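Local coordinates for protein (R)-2-hydroxyglutaryl-CoA dehydratase activating ATPase (Acidaminococcus fermentans, PDB 1HUX) that hydrolyses ATP slowly and uses it to drive electron transfer that activates the 2-hydroxyglutaryl-CoA dehydratase, working as a homodimer that shares one [4Fe-4S] cluster, at residues Ala28-Val32 with Glu47-Ala52; Met59-Leu63 with Tyr253-Ala258. All coordinates share one frame; numbering follows the deposited sequence.

Both contacts lay a helix on the same five-stranded mixed sheet, whose strand order runs 25-33, 14-21, 4-10, 61-65, 78-80. Interaction 1 sets helix 40-52 on the outermost strand 25-33 and closes before interaction 2 opens along the chain. Interaction 2 joins strand 61-65 to helix 245-257, about 190 residues further on, so the last helix returns to the sheet formed near the chain's start. Their centres lie about 17 Å apart, and Leu49 CD2 meets Met59 CG at 4.3 Å where helix 40-52 leads on to strand 61-65. The two helices lie on opposite faces, sandwiching this sheet of the actin-like fold between an early helix and the last, with interaction 1 nearer the nucleotide.

Interaction 1. Residues Ala28-Val32 with Glu47-Ala52; sequences AKSLV and EVLENA
Ala28-Val32 is an extended strand and Glu47-Ala52 the C-terminal end of helix 40-52; their axes approach to 6.9 Å, running roughly in opposite directions, at 145°. The CA atoms of Ser30 and Val48 are 5.2 Å apart. At one end the methyls of Ala28 and Ala52 meet, CB to CB, at 3.8 Å. In the middle, Ser30 CB lies 3.5 Å from Glu47 CB; with chi1 at 82° its hydroxyl folds back over its own backbone, passes beside Val48 CG2 and hydrogen-bonds to the carbonyl O of Ser44, one turn earlier in the helix. This buried hydroxyl is thus satisfied by the helix backbone. Val48 sends CG1 against the strand backbone, 3.5 Å from Lys29 C. At the other end Val32 CG2 touches Glu47 CG at 3.7 Å, the two side chains crossing at about a right angle; the carboxylate atom OE1 comes only slightly less close to the same methyl. Backbone bonds from Ala28, Ser30 and Val32 to strand 14-21, including Ser15 of the ATP site, tie the strand into its sheet. Strands 4-10, 14-21 and 25-33 form an antiparallel run, helix 40-52 folds back over the outermost, and strand 61-65 joins beside 4-10, the order characteristic of an actin-like ATPase domain.

Interaction 2. Residues Met59-Leu63 with Tyr253-Ala258; sequences MAFTL and YAYKKA
Phe61 on the strand faces Ala254 and Lys257 of helix 245-257 and Ala258 just beyond it, and the contacts are of two kinds. The first is CH-pi: Lys257 CB sits over one face of the Phe61 ring, 3.7 Å from its centroid and 15° off the ring normal. Phe61 CG is anti to the backbone N (chi1 -162°), which carries the ring alongside the helix, with Ala254 CB in its plane at the edge. The second kind is apolar contact: Phe61 CB meets Ala258 CB at 3.9 Å, and Ala60 CB approaches the same methyl at 4.2 Å. Further along the strand, Leu63 packs its CB 4.0 Å from Ala254 CB and brings CD1 against Tyr253 CB; Met80 of strand 78-80 touches both Leu63 and Tyr253. An alanine in place of Phe61 is likely to leave Lys257 CB without its aromatic platform and a gap beside Ala254. The axes pass 7.3 Å apart at 141°, with the methyls of Ala254 and Ala258 facing the strand. With only CH-pi and van der Waals contacts across it, the joint probably depends on complementary shape; the lysine's aliphatic root is part of its apolar surface, while the ammonium leads away, taking no part.

Interaction 1. Residues Ala28-Val32 with Glu47-Ala52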
ATOM      1  N   ALA A  28      -7.366   1.662 -37.720  1.00 13.06           N
ATOM      2  CA  ALA A  28      -6.466   2.573 -37.048  1.00 13.06           C
ATOM      3  C   ALA A  28      -6.691   2.581 -35.545  1.00 13.06           C
ATOM      4  O   ALA A  28      -7.799   2.278 -35.059  1.00 13.06           O
ATOM      5  CB  ALA A  28      -6.640   3.977 -37.605  1.00 19.85           C
ATOM      6  N   LYS A  29      -5.634   2.938 -34.813  1.00 19.58           N
ATOM      7  CA  LYS A  29      -5.683   3.013 -33.353  1.00 19.58           C
ATOM      8  C   LYS A  29      -4.860   4.194 -32.898  1.00 19.58           C
ATOM      9  O   LYS A  29      -4.066   4.730 -33.662  1.00 19.58           O
ATOM     10  CB  LYS A  29      -5.098   1.747 -32.726  1.00 19.19           C
ATOM     11  CG  LYS A  29      -3.645   1.477 -33.096  1.00 19.19           C
ATOM     12  CD  LYS A  29      -3.012   0.550 -32.092  1.00 19.19           C
ATOM     13  CE  LYS A  29      -1.629   0.148 -32.512  1.00 19.19           C
ATOM     14  NZ  LYS A  29      -1.742  -0.711 -33.722  1.00 19.19           N
ATOM     15  N   SER A  30      -5.040   4.593 -31.650  1.00 32.63           N
ATOM     16  CA  SER A  30      -4.268   5.700 -31.127  1.00 32.63           C
ATOM     17  C   SER A  30      -4.148   5.594 -29.602  1.00 32.63           C
ATOM     18  O   SER A  30      -4.906   4.860 -28.954  1.00 32.63           O
ATOM     19  CB  SER A  30      -4.912   7.029 -31.553  1.00 10.23           C
ATOM     20  OG  SER A  30      -5.998   7.401 -30.720  1.00 10.23           O
ATOM     21  N   LEU A  31      -3.188   6.323 -29.039  1.00 13.85           N
ATOM     22  CA  LEU A  31      -2.954   6.306 -27.604  1.00 13.85           C
ATOM     23  C   LEU A  31      -2.401   7.652 -27.162  1.00 13.85           C
ATOM     24  O   LEU A  31      -1.395   8.117 -27.691  1.00 13.85           O
ATOM     25  CB  LEU A  31      -1.961   5.185 -27.278  1.00 12.10           C
ATOM     26  CG  LEU A  31      -1.421   5.009 -25.857  1.00 12.10           C
ATOM     27  CD1 LEU A  31      -2.479   5.213 -24.793  1.00 12.10           C
ATOM     28  CD2 LEU A  31      -0.866   3.630 -25.773  1.00 12.10           C
ATOM     29  N   VAL A  32      -3.054   8.268 -26.187  1.00 11.13           N
ATOM     30  CA  VAL A  32      -2.638   9.572 -25.701  1.00 11.13           C
ATOM     31  C   VAL A  32      -2.625   9.631 -24.182  1.00 11.13           C
ATOM     32  O   VAL A  32      -3.625   9.303 -23.534  1.00 11.13           O
ATOM     33  CB  VAL A  32      -3.586  10.676 -26.223  1.00 26.67           C
ATOM     34  CG1 VAL A  32      -3.266  12.018 -25.540  1.00 26.67           C
ATOM     35  CG2 VAL A  32      -3.469  10.786 -27.731  1.00 26.67           C
ATOM     36  N   GLU A  47      -6.503  11.856 -33.060  1.00 12.49           N
ATOM     37  CA  GLU A  47      -5.389  11.019 -33.478  1.00 12.49           C
ATOM     38  C   GLU A  47      -5.848   9.864 -34.375  1.00 12.49           C
ATOM     39  O   GLU A  47      -5.281   9.648 -35.450  1.00 12.49           O
ATOM     40  CB  GLU A  47      -4.683  10.438 -32.254  1.00 91.53           C
ATOM     41  CG  GLU A  47      -4.101  11.462 -31.302  1.00 91.53           C
ATOM     42  CD  GLU A  47      -2.819  12.073 -31.811  1.00 91.53           C
ATOM     43  OE1 GLU A  47      -2.166  12.806 -31.033  1.00 91.53           O
ATOM     44  OE2 GLU A  47      -2.466  11.821 -32.984  1.00 91.53           O
ATOM     45  N   VAL A  48      -6.860   9.118 -33.928  1.00 13.96           N
ATOM     46  CA  VAL A  48      -7.338   7.979 -34.713  1.00 13.96           C
ATOM     47  C   VAL A  48      -7.913   8.438 -36.029  1.00 13.96           C
ATOM     48  O   VAL A  48      -7.465   8.015 -37.107  1.00 13.96           O
ATOM     49  CB  VAL A  48      -8.446   7.164 -33.991  1.00 36.20           C
ATOM     50  CG1 VAL A  48      -7.917   5.766 -33.633  1.00 36.20           C
ATOM     51  CG2 VAL A  48      -8.936   7.910 -32.774  1.00 36.20           C
ATOM     52  N   LEU A  49      -8.910   9.308 -35.924  1.00 18.28           N
ATOM     53  CA  LEU A  49      -9.562   9.821 -37.103  1.00 18.28           C
ATOM     54  C   LEU A  49      -8.513  10.243 -38.133  1.00 18.28           C
ATOM     55  O   LEU A  49      -8.624   9.906 -39.321  1.00 18.28           O
ATOM     56  CB  LEU A  49     -10.496  10.963 -36.709  1.00 10.23           C
ATOM     57  CG  LEU A  49     -11.739  10.440 -35.964  1.00 10.23           C
ATOM     58  CD1 LEU A  49     -12.516  11.571 -35.306  1.00 10.23           C
ATOM     59  CD2 LEU A  49     -12.608   9.661 -36.934  1.00 10.23           C
ATOM     60  N   GLU A  50      -7.473  10.937 -37.678  1.00 19.26           N
ATOM     61  CA  GLU A  50      -6.421  11.373 -38.584  1.00 19.26           C
ATOM     62  C   GLU A  50      -5.706  10.188 -39.194  1.00 19.26           C
ATOM     63  O   GLU A  50      -5.635  10.057 -40.415  1.00 19.26           O
ATOM     64  CB  GLU A  50      -5.411  12.257 -37.863  1.00 78.25           C
ATOM     65  CG  GLU A  50      -5.903  13.663 -37.614  1.00 78.25           C
ATOM     66  CD  GLU A  50      -4.779  14.593 -37.218  1.00 78.25           C
ATOM     67  OE1 GLU A  50      -4.131  14.328 -36.179  1.00 78.25           O
ATOM     68  OE2 GLU A  50      -4.543  15.581 -37.949  1.00 78.25           O
ATOM     69  N   ASN A  51      -5.180   9.323 -38.336  1.00 38.36           N
ATOM     70  CA  ASN A  51      -4.462   8.145 -38.794  1.00 38.36           C
ATOM     71  C   ASN A  51      -5.273   7.411 -39.850  1.00 38.36           C
ATOM     72  O   ASN A  51      -4.719   6.923 -40.838  1.00 38.36           O
ATOM     73  CB  ASN A  51      -4.180   7.209 -37.614  1.00 53.32           C
ATOM     74  CG  ASN A  51      -3.238   7.823 -36.583  1.00 53.32           C
ATOM     75  OD1 ASN A  51      -2.128   8.250 -36.911  1.00 53.32           O
ATOM     76  ND2 ASN A  51      -3.675   7.855 -35.327  1.00 53.32           N
ATOM     77  N   ALA A  52      -6.588   7.362 -39.638  1.00 41.49           N
ATOM     78  CA  ALA A  52      -7.510   6.674 -40.542  1.00 41.49           C
ATOM     79  C   ALA A  52      -7.928   7.497 -41.757  1.00 41.49           C
ATOM     80  O   ALA A  52      -8.351   6.945 -42.773  1.00 41.49           O
ATOM     81  CB  ALA A  52      -8.754   6.234 -39.767  1.00 35.75           C
TER

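Interaction 2. Residues Met59-Leu63 with Tyr253-Ala258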
ATOM      1  N   MET A  59     -18.025   7.747 -38.603  1.00 22.90           N
ATOM      2  CA  MET A  59     -18.223   6.660 -37.682  1.00 22.90           C
ATOM      3  C   MET A  59     -19.714   6.372 -37.558  1.00 22.90           C
ATOM      4  O   MET A  59     -20.497   7.289 -37.279  1.00 22.90           O
ATOM      5  CB  MET A  59     -17.633   7.043 -36.325  1.00 19.80           C
ATOM      6  CG  MET A  59     -16.153   7.376 -36.384  1.00 19.80           C
ATOM      7  SD  MET A  59     -15.151   6.056 -37.097  1.00 19.80           S
ATOM      8  CE  MET A  59     -15.088   6.532 -38.845  1.00 19.80           C
ATOM      9  N   ALA A  60     -20.086   5.102 -37.777  1.00 10.23           N
ATOM     10  CA  ALA A  60     -21.467   4.620 -37.676  1.00 10.23           C
ATOM     11  C   ALA A  60     -21.960   4.679 -36.225  1.00 10.23           C
ATOM     12  O   ALA A  60     -23.066   5.143 -35.933  1.00 10.23           O
ATOM     13  CB  ALA A  60     -21.537   3.207 -38.195  1.00 10.23           C
ATOM     14  N   PHE A  61     -21.125   4.212 -35.308  1.00 19.42           N
ATOM     15  CA  PHE A  61     -21.486   4.233 -33.902  1.00 19.42           C
ATOM     16  C   PHE A  61     -20.207   4.448 -33.090  1.00 19.42           C
ATOM     17  O   PHE A  61     -19.126   3.983 -33.469  1.00 19.42           O
ATOM     18  CB  PHE A  61     -22.157   2.905 -33.516  1.00 12.88           C
ATOM     19  CG  PHE A  61     -22.941   2.967 -32.236  1.00 12.88           C
ATOM     20  CD1 PHE A  61     -24.224   3.480 -32.224  1.00 12.88           C
ATOM     21  CD2 PHE A  61     -22.393   2.512 -31.036  1.00 12.88           C
ATOM     22  CE1 PHE A  61     -24.975   3.544 -31.039  1.00 12.88           C
ATOM     23  CE2 PHE A  61     -23.131   2.571 -29.829  1.00 12.88           C
ATOM     24  CZ  PHE A  61     -24.428   3.088 -29.837  1.00 12.88           C
ATOM     25  N   THR A  62     -20.327   5.173 -31.987  1.00 11.67           N
ATOM     26  CA  THR A  62     -19.180   5.428 -31.141  1.00 11.67           C
ATOM     27  C   THR A  62     -19.497   4.935 -29.736  1.00 11.67           C
ATOM     28  O   THR A  62     -20.534   5.271 -29.155  1.00 11.67           O
ATOM     29  CB  THR A  62     -18.811   6.946 -31.120  1.00 48.86           C
ATOM     30  OG1 THR A  62     -18.267   7.318 -32.393  1.00 48.86           O
ATOM     31  CG2 THR A  62     -17.781   7.248 -30.031  1.00 48.86           C
ATOM     32  N   LEU A  63     -18.586   4.131 -29.199  1.00 11.62           N
ATOM     33  CA  LEU A  63     -18.764   3.571 -27.881  1.00 11.62           C
ATOM     34  C   LEU A  63     -17.548   3.837 -27.012  1.00 11.62           C
ATOM     35  O   LEU A  63     -16.426   3.489 -27.375  1.00 11.62           O
ATOM     36  CB  LEU A  63     -19.005   2.068 -28.005  1.00 10.23           C
ATOM     37  CG  LEU A  63     -20.144   1.543 -27.138  1.00 10.23           C
ATOM     38  CD1 LEU A  63     -20.500   0.145 -27.637  1.00 10.23           C
ATOM     39  CD2 LEU A  63     -19.753   1.552 -25.656  1.00 10.23           C
ATOM     40  N   TYR A 253     -18.364  -3.665 -29.794  1.00 10.58           N
ATOM     41  CA  TYR A 253     -19.716  -3.455 -29.296  1.00 10.58           C
ATOM     42  C   TYR A 253     -20.416  -2.367 -30.086  1.00 10.58           C
ATOM     43  O   TYR A 253     -21.644  -2.332 -30.142  1.00 10.58           O
ATOM     44  CB  TYR A 253     -19.719  -3.049 -27.834  1.00 50.07           C
ATOM     45  CG  TYR A 253     -19.775  -4.223 -26.911  1.00 50.07           C
ATOM     46  CD1 TYR A 253     -18.704  -4.523 -26.075  1.00 50.07           C
ATOM     47  CD2 TYR A 253     -20.889  -5.058 -26.887  1.00 50.07           C
ATOM     48  CE1 TYR A 253     -18.734  -5.634 -25.229  1.00 50.07           C
ATOM     49  CE2 TYR A 253     -20.937  -6.175 -26.051  1.00 50.07           C
ATOM     50  CZ  TYR A 253     -19.853  -6.464 -25.221  1.00 50.07           C
ATOM     51  OH  TYR A 253     -19.869  -7.588 -24.404  1.00 50.07           O
ATOM     52  N   ALA A 254     -19.632  -1.466 -30.678  1.00 39.46           N
ATOM     53  CA  ALA A 254     -20.171  -0.371 -31.472  1.00 39.46           C
ATOM     54  C   ALA A 254     -20.713  -0.926 -32.770  1.00 39.46           C
ATOM     55  O   ALA A 254     -21.858  -0.664 -33.129  1.00 39.46           O
ATOM     56  CB  ALA A 254     -19.091   0.645 -31.761  1.00 27.26           C
ATOM     57  N   TYR A 255     -19.883  -1.692 -33.472  1.00 22.24           N
ATOM     58  CA  TYR A 255     -20.287  -2.286 -34.741  1.00 22.24           C
ATOM     59  C   TYR A 255     -21.467  -3.214 -34.536  1.00 22.24           C
ATOM     60  O   TYR A 255     -22.202  -3.522 -35.472  1.00 22.24           O
ATOM     61  CB  TYR A 255     -19.148  -3.080 -35.358  1.00 26.44           C
ATOM     62  CG  TYR A 255     -19.621  -3.986 -36.463  1.00 26.44           C
ATOM     63  CD1 TYR A 255     -19.745  -3.524 -37.767  1.00 26.44           C
ATOM     64  CD2 TYR A 255     -19.979  -5.302 -36.197  1.00 26.44           C
ATOM     65  CE1 TYR A 255     -20.214  -4.354 -38.790  1.00 26.44           C
ATOM     66  CE2 TYR A 255     -20.446  -6.143 -37.202  1.00 26.44           C
ATOM     67  CZ  TYR A 255     -20.562  -5.671 -38.500  1.00 26.44           C
ATOM     68  OH  TYR A 255     -20.995  -6.531 -39.500  1.00 26.44           O
ATOM     69  N   LYS A 256     -21.633  -3.682 -33.306  1.00 24.74           N
ATOM     70  CA  LYS A 256     -22.733  -4.575 -32.990  1.00 24.74           C
ATOM     71  C   LYS A 256     -23.993  -3.735 -32.805  1.00 24.74           C
ATOM     72  O   LYS A 256     -25.063  -4.080 -33.306  1.00 24.74           O
ATOM     73  CB  LYS A 256     -22.405  -5.368 -31.723  1.00 33.41           C
ATOM     74  CG  LYS A 256     -23.401  -6.472 -31.397  1.00 33.41           C
ATOM     75  CD  LYS A 256     -22.772  -7.573 -30.537  1.00 33.41           C
ATOM     76  CE  LYS A 256     -21.731  -8.366 -31.326  1.00 33.41           C
ATOM     77  NZ  LYS A 256     -21.077  -9.406 -30.487  1.00 33.41           N
ATOM     78  N   LYS A 257     -23.851  -2.622 -32.093  1.00 35.81           N
ATOM     79  CA  LYS A 257     -24.962  -1.707 -31.850  1.00 35.81           C
ATOM     80  C   LYS A 257     -25.390  -1.061 -33.165  1.00 35.81           C
ATOM     81  O   LYS A 257     -26.519  -0.605 -33.307  1.00 35.81           O
ATOM     82  CB  LYS A 257     -24.531  -0.617 -30.873  1.00 57.82           C
ATOM     83  CG  LYS A 257     -25.208  -0.701 -29.535  1.00 57.82           C
ATOM     84  CD  LYS A 257     -26.706  -0.564 -29.692  1.00 57.82           C
ATOM     85  CE  LYS A 257     -27.408  -0.620 -28.345  1.00 57.82           C
ATOM     86  NZ  LYS A 257     -28.897  -0.547 -28.482  1.00 57.82           N
ATOM     87  N   ALA A 258     -24.471  -1.032 -34.127  1.00 29.24           N
ATOM     88  CA  ALA A 258     -24.727  -0.428 -35.427  1.00 29.24           C
ATOM     89  C   ALA A 258     -25.233  -1.464 -36.408  1.00 29.24           C
ATOM     90  O   ALA A 258     -25.045  -1.342 -37.620  1.00 29.24           O
ATOM     91  CB  ALA A 258     -23.446   0.228 -35.966  1.00 29.06           C
TER